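Local atomic coordinates of AAA ATPase, central region (Enterococcus faecium, PDB entry 2R9G), a protein that probably binds and hydrolyses ATP as an MgsA-type AAA+ ATPase, its helical C-terminal fragment forming an assembly of four chains. Residues P102-S106 against K176-E182; A33-L37 against L91-V96; Q171-P175 against Y189-K193. All coordinates share one frame; numbering follows the deposited sequence.

Interaction 1: residues P102-S106 against K176-E182; sequences PKSNS and KDTGKYE
Thr-178 meets Lys-103 and Pro-102. Its OG1 donates to Lys-103 O at 2.7 Å, coming in 44° above the carbonyl plane. A chi1 of 46° turns OG1 to the loop and leaves CB and CG2 beside the same oxygen. Pro-102 packs with its ring on the next bend of the chain: CB is 3.4 Å from Thr-178 O, and CG is 3.8 Å from Gly-179 CA. Gly-179 is the N-cap residue of helix 180-195. The contact sets the start of the last helix of the MgsA-type C-terminal region on the loop joining helices 88-100 and 106-119. In the first turn of that helix, Glu-182 reaches two serines. Ser-104 OG donates to Glu-182 OE1 at 2.9 Å and Ser-106 OG to OE2 at 2.5 Å. Both come from the syn side but tilted out of the carboxylate plane, and the second bond is notably short. Lys-176 lays its extended chain past Ser-106, CG lying 4.2 Å from Ser-106 CB. One water accepts from Lys-176 NZ and donates to Lys-103 O. Lys-176 also packs on His-151 of the second subunit, and Asn-105 ND2 bonds Tyr-149 OH of that subunit.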
loop_
_atom_site.group_PDB
_atom_site.type_symbol
_atom_site.label_atom_id
_atom_site.label_comp_id
_atom_site.label_asym_id
_atom_site.label_seq_id
_atom_site.Cartn_x
_atom_site.Cartn_y
_atom_site.Cartn_z
ATOM N N PRO C 102 -11.551 12.560 -4.748
ATOM C CA PRO C 102 -12.470 12.436 -5.881
ATOM C C PRO C 102 -13.319 11.172 -5.830
ATOM O O PRO C 102 -12.822 10.097 -5.474
ATOM C CB PRO C 102 -11.528 12.392 -7.086
ATOM C CG PRO C 102 -10.338 13.170 -6.635
ATOM C CD PRO C 102 -10.161 12.748 -5.207
ATOM N N LYS C 103 -14.591 11.313 -6.178
ATOM C CA LYS C 103 -15.536 10.211 -6.124
ATOM C C LYS C 103 -15.727 9.608 -7.507
ATOM O O LYS C 103 -15.867 10.330 -8.497
ATOM C CB LYS C 103 -16.895 10.673 -5.593
ATOM C CG LYS C 103 -16.866 11.451 -4.282
ATOM C CD LYS C 103 -16.479 10.564 -3.116
ATOM C CE LYS C 103 -16.483 11.340 -1.819
ATOM N NZ LYS C 103 -15.513 12.459 -1.819
ATOM N N SER C 104 -15.737 8.280 -7.562
ATOM C CA SER C 104 -16.049 7.565 -8.780
ATOM C C SER C 104 -16.739 6.243 -8.476
ATOM O O SER C 104 -16.241 5.431 -7.679
ATOM C CB SER C 104 -14.788 7.312 -9.599
ATOM O OG SER C 104 -15.112 6.581 -10.762
ATOM N N ASN C 105 -17.887 6.035 -9.119
ATOM C CA ASN C 105 -18.575 4.763 -9.049
ATOM C C ASN C 105 -18.502 3.997 -10.371
ATOM O O ASN C 105 -19.130 2.945 -10.517
ATOM C CB ASN C 105 -20.031 4.958 -8.587
ATOM C CG ASN C 105 -20.905 5.695 -9.620
ATOM O OD1 ASN C 105 -20.414 6.378 -10.526
ATOM N ND2 ASN C 105 -22.217 5.574 -9.455
ATOM N N SER C 106 -17.722 4.532 -11.317
ATOM C CA SER C 106 -17.675 4.046 -12.703
ATOM C C SER C 106 -17.385 2.557 -12.842
ATOM O O SER C 106 -18.055 1.879 -13.608
ATOM C CB SER C 106 -16.675 4.852 -13.537
ATOM O OG SER C 106 -15.362 4.714 -13.025
ATOM N N LYS C 176 -14.628 8.532 -15.873
ATOM C CA LYS C 176 -14.954 9.824 -15.300
ATOM C C LYS C 176 -13.682 10.632 -15.143
ATOM O O LYS C 176 -12.581 10.104 -15.280
ATOM C CB LYS C 176 -15.692 9.642 -13.974
ATOM C CG LYS C 176 -17.069 9.003 -14.150
ATOM C CD LYS C 176 -17.935 9.216 -12.927
ATOM C CE LYS C 176 -19.413 9.142 -13.277
ATOM N NZ LYS C 176 -20.243 9.783 -12.210
ATOM N N ASP C 177 -13.832 11.924 -14.890
ATOM C CA ASP C 177 -12.674 12.805 -14.788
ATOM C C ASP C 177 -12.679 13.591 -13.483
ATOM O O ASP C 177 -12.146 14.702 -13.413
ATOM C CB ASP C 177 -12.565 13.727 -16.022
ATOM C CG ASP C 177 -13.843 14.529 -16.304
ATOM O OD1 ASP C 177 -14.672 14.753 -15.392
ATOM O OD2 ASP C 177 -14.009 14.952 -17.468
ATOM N N THR C 178 -13.288 13.001 -12.453
ATOM C CA THR C 178 -13.386 13.627 -11.136
ATOM C C THR C 178 -12.021 13.716 -10.449
ATOM O O THR C 178 -11.796 14.600 -9.627
ATOM C CB THR C 178 -14.421 12.923 -10.214
ATOM O OG1 THR C 178 -14.235 11.509 -10.271
ATOM C CG2 THR C 178 -15.839 13.238 -10.650
ATOM N N GLY C 179 -11.112 12.811 -10.800
ATOM C CA GLY C 179 -9.733 12.898 -10.347
ATOM C C GLY C 179 -8.720 12.588 -11.435
ATOM O O GLY C 179 -9.038 11.920 -12.429
ATOM N N LYS C 180 -7.490 13.047 -11.210
ATOM C CA LYS C 180 -6.372 12.915 -12.148
ATOM C C LYS C 180 -5.997 11.483 -12.526
ATOM O O LYS C 180 -5.470 11.253 -13.619
ATOM C CB LYS C 180 -5.132 13.628 -11.600
ATOM C CG LYS C 180 -5.148 15.140 -11.779
ATOM C CD LYS C 180 -3.789 15.743 -11.440
ATOM C CE LYS C 180 -3.788 17.262 -11.586
ATOM N NZ LYS C 180 -4.540 17.932 -10.485
ATOM N N TYR C 181 -6.250 10.526 -11.636
ATOM C CA TYR C 181 -5.930 9.138 -11.946
ATOM C C TYR C 181 -6.828 8.560 -13.040
ATOM O O TYR C 181 -6.342 7.875 -13.952
ATOM C CB TYR C 181 -5.970 8.253 -10.702
ATOM C CG TYR C 181 -5.296 6.918 -10.917
ATOM C CD1 TYR C 181 -3.922 6.780 -10.761
ATOM C CD2 TYR C 181 -6.031 5.794 -11.288
ATOM C CE1 TYR C 181 -3.296 5.553 -10.962
ATOM C CE2 TYR C 181 -5.413 4.567 -11.491
ATOM C CZ TYR C 181 -4.052 4.452 -11.324
ATOM O OH TYR C 181 -3.436 3.234 -11.525
ATOM N N GLU C 182 -8.127 8.836 -12.944
ATOM C CA GLU C 182 -9.096 8.306 -13.897
ATOM C C GLU C 182 -9.217 9.179 -15.155
ATOM O O GLU C 182 -9.750 8.735 -16.175
ATOM C CB GLU C 182 -10.456 8.103 -13.230
ATOM C CG GLU C 182 -11.285 6.984 -13.839
ATOM C CD GLU C 182 -12.729 6.962 -13.354
ATOM O OE1 GLU C 182 -13.091 7.740 -12.445
ATOM O OE2 GLU C 182 -13.509 6.158 -13.893
HETATM O O HOH W 1 -18.719 9.774 -9.592
#

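Interaction 2: residues A33-L37 against L91-V96; sequences ALHYL and LADVVV
Segments 33-37 and 91-96, on helices 30-43 and 88-100, run roughly antiparallel where Ala-33 faces Val-95: their axes pass 10.4 Å apart at 150°, and the CA atoms of Ala-33 and Val-95 are 7.1 Å apart. The side chains that meet are all aliphatic. Val-95 is at the middle and uses both methyl groups. CG1 stands anti to the backbone N (chi1 161°) and is shared by two residues of the other helix. It lies 3.8 Å from Ala-33 CB and also 3.8 Å from Leu-34 CD2. CG2 turns to Leu-37, at 3.9 Å from its CD2. Val-95 therefore fits between Ala-33, Leu-34 and Leu-37.

Leu-37 answers from the other helix. Its CG is anti to the backbone N (chi1 172°), and one branch, CD2, does the touching. Besides Val-95 it meets the backbone between Leu-91 and Ala-92, 3.9 Å from Ala-92 N, and lies 4.2 Å from Leu-91 CB. Leu-34 and Val-95 lie alongside each other, pointing opposite ways, and Leu-34 divides its two methyls. CD2 goes to Val-95, with Ala-92 a little farther off, and CD1 reaches Val-96 CG2 at 4.1 Å.

All the touching residues are buried. Leu-37 also packs on Phe-21 of helix 14-26 and on Ile-49 of helix 46-61. Leu-91 touches Ile-49 and Leu-53 of helix 46-61. Leu-34 further meets Ala-110 of the second subunit, so the interior of the chain runs on here into a subunit interface. Aliphatic packing between antiparallel-running helices, with helices 14-26 and 46-61 adding to it, is that of an all-alpha core, here in the MgsA-type C-terminal region.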
loop_
_atom_site.group_PDB
_atom_site.type_symbol
_atom_site.label_atom_id
_atom_site.label_comp_id
_atom_site.label_asym_id
_atom_site.label_seq_id
_atom_site.Cartn_x
_atom_site.Cartn_y
_atom_site.Cartn_z
ATOM N N ALA C 33 -20.106 12.437 8.387
ATOM C CA ALA C 33 -19.515 11.094 8.363
ATOM C C ALA C 33 -18.830 10.751 9.674
ATOM O O ALA C 33 -18.894 9.607 10.134
ATOM C CB ALA C 33 -18.552 10.956 7.212
ATOM N N LEU C 34 -18.194 11.745 10.283
ATOM C CA LEU C 34 -17.541 11.564 11.572
ATOM C C LEU C 34 -18.557 11.430 12.695
ATOM O O LEU C 34 -18.333 10.687 13.647
ATOM C CB LEU C 34 -16.545 12.688 11.848
ATOM C CG LEU C 34 -15.242 12.613 11.031
ATOM C CD1 LEU C 34 -14.345 13.759 11.410
ATOM C CD2 LEU C 34 -14.501 11.288 11.215
ATOM N N HIS C 35 -19.684 12.129 12.558
ATOM C CA HIS C 35 -20.798 11.978 13.481
ATOM C C HIS C 35 -21.345 10.555 13.459
ATOM O O HIS C 35 -21.534 9.949 14.518
ATOM C CB HIS C 35 -21.917 12.969 13.161
ATOM C CG HIS C 35 -23.234 12.584 13.755
ATOM N ND1 HIS C 35 -23.487 12.664 15.106
ATOM C CD2 HIS C 35 -24.356 12.081 13.191
ATOM C CE1 HIS C 35 -24.713 12.242 15.348
ATOM N NE2 HIS C 35 -25.262 11.881 14.203
ATOM N N TYR C 36 -21.589 10.024 12.259
ATOM C CA TYR C 36 -22.107 8.660 12.123
ATOM C C TYR C 36 -21.085 7.592 12.467
ATOM O O TYR C 36 -21.460 6.547 13.001
ATOM C CB TYR C 36 -22.737 8.413 10.748
ATOM C CG TYR C 36 -23.976 9.252 10.544
ATOM C CD1 TYR C 36 -25.104 9.080 11.355
ATOM C CD2 TYR C 36 -24.009 10.243 9.572
ATOM C CE1 TYR C 36 -26.242 9.875 11.184
ATOM C CE2 TYR C 36 -25.122 11.042 9.398
ATOM C CZ TYR C 36 -26.235 10.853 10.196
ATOM O OH TYR C 36 -27.333 11.645 9.990
ATOM N N LEU C 37 -19.804 7.855 12.190
ATOM C CA LEU C 37 -18.739 6.952 12.641
ATOM C C LEU C 37 -18.742 6.864 14.166
ATOM O O LEU C 37 -18.688 5.763 14.726
ATOM C CB LEU C 37 -17.357 7.355 12.104
ATOM C CG LEU C 37 -16.117 6.616 12.645
ATOM C CD1 LEU C 37 -16.218 5.092 12.491
ATOM C CD2 LEU C 37 -14.847 7.131 11.999
ATOM N N LEU C 91 -9.564 4.624 11.482
ATOM C CA LEU C 91 -10.862 4.771 10.806
ATOM C C LEU C 91 -11.224 6.225 10.557
ATOM O O LEU C 91 -11.747 6.544 9.497
ATOM C CB LEU C 91 -11.982 4.094 11.589
ATOM C CG LEU C 91 -11.802 2.589 11.782
ATOM C CD1 LEU C 91 -12.946 2.040 12.592
ATOM C CD2 LEU C 91 -11.655 1.865 10.425
ATOM N N ALA C 92 -10.954 7.089 11.536
ATOM C CA ALA C 92 -11.157 8.537 11.381
ATOM C C ALA C 92 -10.325 9.095 10.237
ATOM O O ALA C 92 -10.838 9.868 9.403
ATOM C CB ALA C 92 -10.826 9.278 12.677
ATOM N N ASP C 93 -9.048 8.697 10.203
ATOM C CA ASP C 93 -8.121 9.114 9.168
ATOM C C ASP C 93 -8.639 8.784 7.776
ATOM O O ASP C 93 -8.580 9.623 6.878
ATOM C CB ASP C 93 -6.760 8.436 9.356
ATOM C CG ASP C 93 -5.952 9.017 10.504
ATOM O OD1 ASP C 93 -4.887 8.439 10.775
ATOM O OD2 ASP C 93 -6.359 10.022 11.130
ATOM N N VAL C 94 -9.136 7.561 7.601
ATOM C CA VAL C 94 -9.580 7.132 6.286
ATOM C C VAL C 94 -10.912 7.743 5.898
ATOM O O VAL C 94 -11.130 8.034 4.735
ATOM C CB VAL C 94 -9.522 5.576 6.055
ATOM C CG1 VAL C 94 -8.095 5.092 6.118
ATOM C CG2 VAL C 94 -10.352 4.817 7.040
ATOM N N VAL C 95 -11.772 7.987 6.879
ATOM C CA VAL C 95 -13.071 8.612 6.635
ATOM C C VAL C 95 -12.891 10.025 6.066
ATOM O O VAL C 95 -13.484 10.363 5.043
ATOM C CB VAL C 95 -13.971 8.583 7.911
ATOM C CG1 VAL C 95 -15.104 9.595 7.834
ATOM C CG2 VAL C 95 -14.549 7.195 8.122
ATOM N N VAL C 96 -12.033 10.823 6.695
ATOM C CA VAL C 96 -11.752 12.178 6.220
ATOM C C VAL C 96 -11.165 12.161 4.806
ATOM O O VAL C 96 -11.652 12.871 3.923
ATOM C CB VAL C 96 -10.843 12.951 7.200
ATOM C CG1 VAL C 96 -10.565 14.323 6.669
ATOM C CG2 VAL C 96 -11.524 13.070 8.559
#

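Interaction 3: residues Q171-P175 against Y189-K193; sequences QYYQP and YYRIK
Tyr-173 and Tyr-189 form a T-shaped pair, the edge of Tyr-173 toward the face of Tyr-189, with centroids 5.3 Å apart and planes at 89°. The pair holds helix 180-195 against the loop that leads into it, within the all-helical MgsA-type region. From CB, the Tyr-189 side chain runs anti to the backbone N (chi1 -176°), which carries the ring toward the loop. CG, CD1 and CE1 lie under Tyr-173 CD2; CD1 is nearest to it, at 3.8 Å. At the other ortho carbon, CD2 meets Pro-175 CD at 4.0 Å, obliquely and on the same side of the ring as Tyr-173. CE2, CZ and OH pass the backbone O of Tyr-173, OH nearest at 3.3 Å. At the tip, OH lies 3.4 Å from Gln-171 CG and is hydrogen-bonded to Asp-31 of the third subunit. The hydroxyl of Tyr-173 is bonded within the chain, to Glu-182 OE2. Next along the helix, Tyr-190 brings CE1 to 3.7 Å from Pro-175 CG, with its OH beside the same proline ring. Pro-175 is thus gripped by two tyrosines. One helical turn beyond Tyr-189, Lys-193 NZ gives a weak hydrogen bond of 3.0 Å to Gln-171 OE1.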
loop_
_atom_site.group_PDB
_atom_site.type_symbol
_atom_site.label_atom_id
_atom_site.label_comp_id
_atom_site.label_asym_id
_atom_site.label_seq_id
_atom_site.Cartn_x
_atom_site.Cartn_y
_atom_site.Cartn_z
ATOM N N GLN C 171 -20.553 -1.758 -24.311
ATOM C CA GLN C 171 -19.706 -0.780 -23.654
ATOM C C GLN C 171 -20.225 -0.573 -22.240
ATOM O O GLN C 171 -21.272 0.048 -22.031
ATOM C CB GLN C 171 -19.686 0.537 -24.434
ATOM C CG GLN C 171 -18.775 1.605 -23.835
ATOM C CD GLN C 171 -18.648 2.845 -24.706
ATOM O OE1 GLN C 171 -18.845 2.795 -25.921
ATOM N NE2 GLN C 171 -18.303 3.964 -24.084
ATOM N N TYR C 172 -19.490 -1.116 -21.278
ATOM C CA TYR C 172 -19.876 -1.049 -19.869
ATOM C C TYR C 172 -19.225 0.119 -19.141
ATOM O O TYR C 172 -19.855 0.753 -18.293
ATOM C CB TYR C 172 -19.521 -2.351 -19.166
ATOM C CG TYR C 172 -20.131 -3.576 -19.806
ATOM C CD1 TYR C 172 -21.500 -3.651 -20.047
ATOM C CD2 TYR C 172 -19.336 -4.666 -20.164
ATOM C CE1 TYR C 172 -22.063 -4.773 -20.634
ATOM C CE2 TYR C 172 -19.885 -5.794 -20.747
ATOM C CZ TYR C 172 -21.252 -5.841 -20.978
ATOM O OH TYR C 172 -21.807 -6.954 -21.565
ATOM N N TYR C 173 -17.968 0.396 -19.481
ATOM C CA TYR C 173 -17.182 1.364 -18.759
ATOM C C TYR C 173 -17.247 2.739 -19.399
ATOM O O TYR C 173 -16.844 2.932 -20.549
ATOM C CB TYR C 173 -15.731 0.887 -18.607
ATOM C CG TYR C 173 -14.840 1.870 -17.870
ATOM C CD1 TYR C 173 -15.108 2.227 -16.546
ATOM C CD2 TYR C 173 -13.733 2.438 -18.495
ATOM C CE1 TYR C 173 -14.302 3.133 -15.869
ATOM C CE2 TYR C 173 -12.914 3.348 -17.827
ATOM C CZ TYR C 173 -13.208 3.690 -16.514
ATOM O OH TYR C 173 -12.413 4.584 -15.835
ATOM N N GLN C 174 -17.781 3.687 -18.646
ATOM C CA GLN C 174 -17.717 5.084 -19.037
ATOM C C GLN C 174 -16.872 5.827 -18.014
ATOM O O GLN C 174 -17.319 6.078 -16.886
ATOM C CB GLN C 174 -19.107 5.706 -19.244
ATOM C CG GLN C 174 -20.272 4.889 -18.696
ATOM C CD GLN C 174 -21.534 5.012 -19.545
ATOM O OE1 GLN C 174 -22.619 5.270 -19.025
ATOM N NE2 GLN C 174 -21.396 4.821 -20.856
ATOM N N PRO C 175 -15.625 6.149 -18.402
ATOM C CA PRO C 175 -14.647 6.789 -17.531
ATOM C C PRO C 175 -15.081 8.166 -17.063
ATOM O O PRO C 175 -15.820 8.868 -17.759
ATOM C CB PRO C 175 -13.411 6.904 -18.417
ATOM C CG PRO C 175 -13.900 6.788 -19.795
ATOM C CD PRO C 175 -15.073 5.890 -19.742
ATOM N N TYR C 189 -8.267 4.601 -22.272
ATOM C CA TYR C 189 -9.483 3.948 -22.762
ATOM C C TYR C 189 -9.918 4.432 -24.159
ATOM O O TYR C 189 -10.195 3.621 -25.044
ATOM C CB TYR C 189 -10.619 4.119 -21.738
ATOM C CG TYR C 189 -11.901 3.398 -22.095
ATOM C CD1 TYR C 189 -12.022 2.020 -21.900
ATOM C CD2 TYR C 189 -12.997 4.094 -22.615
ATOM C CE1 TYR C 189 -13.195 1.345 -22.227
ATOM C CE2 TYR C 189 -14.180 3.427 -22.949
ATOM C CZ TYR C 189 -14.273 2.050 -22.747
ATOM O OH TYR C 189 -15.432 1.370 -23.066
ATOM N N TYR C 190 -9.962 5.743 -24.358
ATOM C CA TYR C 190 -10.374 6.293 -25.647
ATOM C C TYR C 190 -9.283 6.189 -26.710
ATOM O O TYR C 190 -9.587 6.034 -27.894
ATOM C CB TYR C 190 -10.882 7.730 -25.496
ATOM C CG TYR C 190 -12.197 7.801 -24.760
ATOM C CD1 TYR C 190 -12.339 8.586 -23.618
ATOM C CD2 TYR C 190 -13.299 7.059 -25.194
ATOM C CE1 TYR C 190 -13.553 8.644 -22.934
ATOM C CE2 TYR C 190 -14.512 7.104 -24.519
ATOM C CZ TYR C 190 -14.632 7.897 -23.391
ATOM O OH TYR C 190 -15.835 7.938 -22.727
ATOM N N ARG C 191 -8.024 6.252 -26.271
ATOM C CA ARG C 191 -6.854 6.040 -27.127
ATOM C C ARG C 191 -6.889 4.652 -27.770
ATOM O O ARG C 191 -6.578 4.504 -28.953
ATOM C CB ARG C 191 -5.569 6.217 -26.311
ATOM C CG ARG C 191 -4.268 6.145 -27.085
ATOM C CD ARG C 191 -3.063 6.404 -26.175
ATOM N NE ARG C 191 -3.048 7.778 -25.666
ATOM C CZ ARG C 191 -3.134 8.123 -24.380
ATOM N NH1 ARG C 191 -3.222 7.201 -23.427
ATOM N NH2 ARG C 191 -3.119 9.407 -24.044
ATOM N N ILE C 192 -7.282 3.649 -26.984
ATOM C CA ILE C 192 -7.427 2.279 -27.473
ATOM C C ILE C 192 -8.569 2.189 -28.487
ATOM O O ILE C 192 -8.417 1.561 -29.533
ATOM C CB ILE C 192 -7.577 1.264 -26.305
ATOM C CG1 ILE C 192 -6.259 1.169 -25.522
ATOM C CG2 ILE C 192 -7.998 -0.121 -26.815
ATOM C CD1 ILE C 192 -6.413 0.715 -24.067
ATOM N N LYS C 193 -9.678 2.868 -28.199
ATOM C CA LYS C 193 -10.822 2.922 -29.117
ATOM C C LYS C 193 -10.489 3.587 -30.453
ATOM O O LYS C 193 -11.030 3.195 -31.489
ATOM C CB LYS C 193 -12.029 3.605 -28.465
ATOM C CG LYS C 193 -12.602 2.828 -27.302
ATOM C CD LYS C 193 -14.109 2.959 -27.196
ATOM C CE LYS C 193 -14.657 1.840 -26.323
ATOM N NZ LYS C 193 -16.126 1.644 -26.461
#

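Interaction 2 closes first along the chain, near its N-terminal side, and joins helices 30-43 and 88-100. Interactions 1 and 3 follow and alternate their segments; both use helix 180-195. Their centres are 14 Å apart, and the two contacts touch through Tyr-173 of interaction 3 and Glu-182 of interaction 1. Interaction 2 lies with its centre 21 Å from interaction 1 and 34 Å from interaction 3, across the chain's centre from the latter. Interaction 1 thus ties the last helix to the loop just after helix 88-100, which interaction 2 packs. Interactions 1 and 2 both adjoin the second subunit; interaction 3 adjoins the third.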